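Local coordinates for protein xyloglucan-specific endo-beta-1,4-glucanase (Uncultured bacterium, PDB 4W88) that probably hydrolyses internal beta-1,4-glucosidic bonds of the xyloglucan backbone, as a family 5 glycoside hydrolase that binds a xyloglucan oligosaccharide, at residues L110-L124 / A165-F177. The protein carries 1 engineered substitution. Sequence-based numbering, arbitrary orientation.
Sequences LKTDPNNEAALCEEL and AERKLINAMNKAF
A chi1 of 52° sets OG1 of Thr-112 between its own backbone N and carbonyl carbon, while Glu-166 places CG anti to its carbonyl carbon and runs extended to CD; these torsions turn the two side chains roughly perpendicular where they meet. The result is a hydrogen bond from Thr-112 OG1 to Glu-166 OE2, 2.8 Å long. The hydroxyl arrives on the anti side of that oxygen, 31° out of the carboxylate plane. Tyr-198 OH bonds to the same OE2, and OE1 takes the backbone N of Thr-163, so partners at both oxygens limit rotation of the carboxylate. A leucine at Glu-166 would probably leave the Thr-112 hydroxyl and Tyr-198 OH without their shared acceptor.

Beside this polar link, Leu-169 divides its two methyls. CD2 presses on the loop backbone, 3.6 Å from Thr-112 C, and also meets Leu-120 CD1. CD1 lies 3.7 Å from Glu-117 CG, and the two side chains run past one another in opposing directions. Further along, Met-173, present as selenomethionine, bends at chi3, and its CE reaches Leu-120 CB at 3.8 Å while meeting the Leu-110 side chain tip to tip. The backbones come closest at Cys-121 CA and Met-173 CA, 5.4 Å apart; the small side chains of Cys-121, Ala-172 and Ala-176 lie at this point, with Cys-121 CB meeting Ala-176 CB at 4.1 Å. Leu-124 CD2 then rests 3.4 Å from Met-173 O.

The short helical segments 117-124 and 165-177 approach to 8.9 Å between axes, with their N-to-C directions 30° apart. They belong to the helices that follow strands 97-101 and 142-145, consecutive in the closed parallel sheet. This near-parallel packing of neighbouring outer helices, with a strand-to-helix loop added at one end, is typical of the (beta/alpha)8 TIM barrel.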
# COMPACT_ATOMS: atom_id res chain seq x y z
N LEU A 110 -0.52 -9.05 14.28
CA LEU A 110 0.71 -8.94 13.49
C LEU A 110 1.72 -8.02 14.21
O LEU A 110 1.88 -6.84 13.87
CB LEU A 110 0.46 -8.51 12.05
CG LEU A 110 1.46 -9.02 11.02
CD1 LEU A 110 1.07 -8.59 9.61
CD2 LEU A 110 2.88 -8.55 11.28
N LYS A 111 2.30 -8.55 15.27
CA LYS A 111 3.28 -7.87 16.12
C LYS A 111 4.56 -8.67 15.96
O LYS A 111 4.58 -9.88 16.25
CB LYS A 111 2.84 -7.86 17.56
CG LYS A 111 1.42 -7.38 17.71
CD LYS A 111 1.34 -6.06 18.29
CE LYS A 111 -0.05 -5.58 18.59
NZ LYS A 111 -0.05 -4.08 18.72
N THR A 112 5.63 -8.04 15.43
CA THR A 112 6.82 -8.77 14.95
C THR A 112 7.79 -9.20 16.06
O THR A 112 8.89 -8.72 16.13
CB THR A 112 7.55 -7.94 13.89
OG1 THR A 112 7.79 -6.65 14.40
CG2 THR A 112 6.73 -7.89 12.65
N ASP A 113 7.33 -10.07 16.95
CA ASP A 113 8.18 -10.68 17.93
C ASP A 113 8.81 -11.89 17.32
O ASP A 113 8.14 -12.86 16.97
CB ASP A 113 7.34 -11.02 19.16
CG ASP A 113 8.13 -11.73 20.22
OD1 ASP A 113 9.34 -12.09 20.04
OD2 ASP A 113 7.49 -11.94 21.26
N PRO A 114 10.15 -11.88 17.20
CA PRO A 114 10.79 -13.04 16.53
C PRO A 114 10.55 -14.37 17.25
O PRO A 114 10.57 -15.43 16.64
CB PRO A 114 12.29 -12.66 16.59
CG PRO A 114 12.27 -11.18 16.61
CD PRO A 114 11.13 -10.83 17.51
N ASN A 115 10.24 -14.32 18.53
CA ASN A 115 9.95 -15.55 19.25
C ASN A 115 8.62 -16.14 18.93
O ASN A 115 8.38 -17.26 19.34
CB ASN A 115 10.02 -15.34 20.74
CG ASN A 115 11.39 -14.98 21.19
OD1 ASN A 115 12.40 -15.42 20.61
ND2 ASN A 115 11.45 -14.16 22.16
N ASN A 116 7.80 -15.40 18.21
CA ASN A 116 6.46 -15.87 17.85
C ASN A 116 6.33 -16.17 16.37
O ASN A 116 5.22 -16.06 15.81
CB ASN A 116 5.44 -14.83 18.25
CG ASN A 116 4.09 -15.36 18.33
OD1 ASN A 116 3.86 -16.57 18.65
ND2 ASN A 116 3.09 -14.46 18.10
N GLU A 117 7.44 -16.54 15.74
CA GLU A 117 7.46 -16.65 14.28
C GLU A 117 6.41 -17.64 13.74
O GLU A 117 5.70 -17.33 12.76
CB GLU A 117 8.83 -17.02 13.81
CG GLU A 117 8.93 -17.31 12.33
CD GLU A 117 10.34 -17.54 11.87
OE1 GLU A 117 10.54 -18.40 11.10
OE2 GLU A 117 11.27 -16.83 12.22
N ALA A 118 6.30 -18.81 14.36
CA ALA A 118 5.42 -19.82 13.82
C ALA A 118 4.00 -19.33 13.79
O ALA A 118 3.34 -19.44 12.77
CB ALA A 118 5.55 -21.14 14.61
N ALA A 119 3.48 -18.82 14.92
CA ALA A 119 2.12 -18.35 14.98
C ALA A 119 1.86 -17.24 13.98
O ALA A 119 0.77 -17.18 13.38
CB ALA A 119 1.78 -17.82 16.37
N LEU A 120 2.84 -16.36 13.81
CA LEU A 120 2.73 -15.25 12.83
C LEU A 120 2.66 -15.71 11.38
O LEU A 120 1.74 -15.31 10.62
CB LEU A 120 3.89 -14.25 12.96
CG LEU A 120 3.85 -13.45 14.29
CD1 LEU A 120 5.18 -12.78 14.57
CD2 LEU A 120 2.74 -12.40 14.41
N CYS A 121 3.58 -16.59 11.01
CA CYS A 121 3.60 -17.13 9.70
C CYS A 121 2.31 -17.90 9.37
O CYS A 121 1.81 -17.81 8.23
CB CYS A 121 4.82 -18.06 9.50
SG CYS A 121 6.33 -17.15 9.21
N GLU A 122 1.86 -18.69 10.34
CA GLU A 122 0.73 -19.55 10.14
C GLU A 122 -0.56 -18.72 9.97
O GLU A 122 -1.41 -19.04 9.07
CB GLU A 122 0.58 -20.55 11.30
CG GLU A 122 1.69 -21.57 11.25
CD GLU A 122 1.80 -22.44 12.47
OE1 GLU A 122 0.84 -22.64 13.22
OE2 GLU A 122 2.92 -23.05 12.55
N GLU A 123 -0.68 -17.67 10.78
CA GLU A 123 -1.86 -16.80 10.66
C GLU A 123 -1.85 -16.09 9.27
O GLU A 123 -2.87 -16.05 8.59
CB GLU A 123 -2.03 -15.81 11.81
CG GLU A 123 -3.25 -14.94 11.59
CD GLU A 123 -3.86 -14.27 12.83
OE1 GLU A 123 -4.96 -13.68 12.70
OE2 GLU A 123 -3.25 -14.37 13.91
N LEU A 124 -0.72 -15.51 8.91
CA LEU A 124 -0.62 -14.83 7.60
C LEU A 124 -0.98 -15.76 6.44
O LEU A 124 -1.73 -15.39 5.53
CB LEU A 124 0.78 -14.26 7.41
CG LEU A 124 1.04 -13.37 6.18
CD1 LEU A 124 0.21 -12.11 6.21
CD2 LEU A 124 2.48 -13.01 5.99
N ALA A 165 16.85 -9.03 14.12
CA ALA A 165 16.02 -10.24 14.27
C ALA A 165 14.61 -10.07 13.64
O ALA A 165 14.02 -10.98 13.07
CB ALA A 165 15.92 -10.67 15.73
N GLU A 166 14.06 -8.87 13.80
CA GLU A 166 12.76 -8.56 13.22
C GLU A 166 12.82 -8.62 11.70
O GLU A 166 11.88 -9.08 11.04
CB GLU A 166 12.29 -7.19 13.68
CG GLU A 166 11.68 -7.15 15.09
CD GLU A 166 11.27 -5.76 15.50
OE1 GLU A 166 12.19 -4.88 15.50
OE2 GLU A 166 10.04 -5.53 15.73
N ARG A 167 13.89 -8.10 11.12
CA ARG A 167 14.03 -8.15 9.70
C ARG A 167 14.16 -9.59 9.17
O ARG A 167 13.63 -9.86 8.11
CB ARG A 167 15.15 -7.26 9.22
CG ARG A 167 14.84 -5.80 9.45
CD ARG A 167 15.82 -4.90 8.76
NE ARG A 167 17.16 -4.94 9.28
CZ ARG A 167 17.66 -4.16 10.26
NH1 ARG A 167 16.92 -3.31 10.89
NH2 ARG A 167 18.92 -4.29 10.60
N LYS A 168 14.84 -10.48 9.91
CA LYS A 168 14.80 -11.93 9.59
C LYS A 168 13.36 -12.48 9.58
O LYS A 168 13.00 -13.25 8.69
CB LYS A 168 15.76 -12.81 10.46
CG LYS A 168 17.26 -12.51 10.41
CD LYS A 168 18.11 -13.59 11.15
CE LYS A 168 18.25 -13.35 12.67
NZ LYS A 168 19.40 -12.48 13.14
N LEU A 169 12.57 -12.10 10.60
CA LEU A 169 11.17 -12.52 10.70
C LEU A 169 10.37 -12.00 9.51
O LEU A 169 9.55 -12.73 8.96
CB LEU A 169 10.57 -12.03 12.02
CG LEU A 169 9.06 -12.18 12.20
CD1 LEU A 169 8.66 -13.67 12.18
CD2 LEU A 169 8.60 -11.55 13.48
N ILE A 170 10.63 -10.77 9.08
CA ILE A 170 9.91 -10.21 7.91
C ILE A 170 10.19 -11.08 6.69
O ILE A 170 9.29 -11.44 5.92
CB ILE A 170 10.29 -8.79 7.62
CG1 ILE A 170 9.74 -7.90 8.77
CG2 ILE A 170 9.71 -8.36 6.26
CD1 ILE A 170 8.26 -7.93 9.12
N ASN A 171 11.46 -11.45 6.53
CA ASN A 171 11.79 -12.34 5.40
C ASN A 171 11.02 -13.69 5.43
O ASN A 171 10.54 -14.15 4.38
CB ASN A 171 13.31 -12.61 5.22
CG ASN A 171 14.09 -11.37 4.90
OD1 ASN A 171 13.61 -10.46 4.24
ND2 ASN A 171 15.29 -11.29 5.45
N ALA A 172 10.91 -14.29 6.62
CA ALA A 172 10.15 -15.51 6.79
C ALA A 172 8.67 -15.31 6.48
O ALA A 172 8.04 -16.10 5.82
CB ALA A 172 10.31 -16.03 8.22
N MSE A 173 8.13 -14.18 6.89
CA MSE A 173 6.70 -13.86 6.70
C MSE A 173 6.43 -13.64 5.20
O MSE A 173 5.42 -14.09 4.69
CB MSE A 173 6.20 -12.67 7.57
CG MSE A 173 6.23 -13.12 9.03
SE MSE A 173 5.55 -11.70 10.21
CE MSE A 173 3.62 -11.98 9.93
N ASN A 174 7.32 -12.90 4.52
CA ASN A 174 7.18 -12.67 3.05
C ASN A 174 7.09 -14.06 2.35
O ASN A 174 6.29 -14.26 1.43
CB ASN A 174 8.35 -11.84 2.48
CG ASN A 174 8.21 -10.36 2.75
OD1 ASN A 174 7.08 -9.83 2.92
ND2 ASN A 174 9.34 -9.67 2.81
N LYS A 175 7.97 -14.99 2.75
CA LYS A 175 7.99 -16.34 2.15
C LYS A 175 6.72 -17.08 2.41
O LYS A 175 6.24 -17.80 1.54
CB LYS A 175 9.16 -17.24 2.64
CG LYS A 175 10.46 -16.68 2.43
CD LYS A 175 11.54 -17.76 2.47
CE LYS A 175 12.72 -17.13 3.18
NZ LYS A 175 14.00 -17.87 3.04
N ALA A 176 6.18 -16.92 3.61
CA ALA A 176 4.98 -17.64 4.00
C ALA A 176 3.79 -17.19 3.13
O ALA A 176 2.96 -17.96 2.72
CB ALA A 176 4.68 -17.40 5.44
N PHE A 177 3.75 -15.88 2.91
CA PHE A 177 2.75 -15.24 2.12
C PHE A 177 2.80 -15.76 0.67
O PHE A 177 1.82 -16.21 0.10
CB PHE A 177 2.96 -13.71 2.15
CG PHE A 177 2.41 -12.95 0.97
CD1 PHE A 177 1.05 -12.96 0.62
CD2 PHE A 177 3.25 -12.13 0.26
CE1 PHE A 177 0.59 -12.18 -0.43
CE2 PHE A 177 2.80 -11.35 -0.80
CZ PHE A 177 1.46 -11.34 -1.11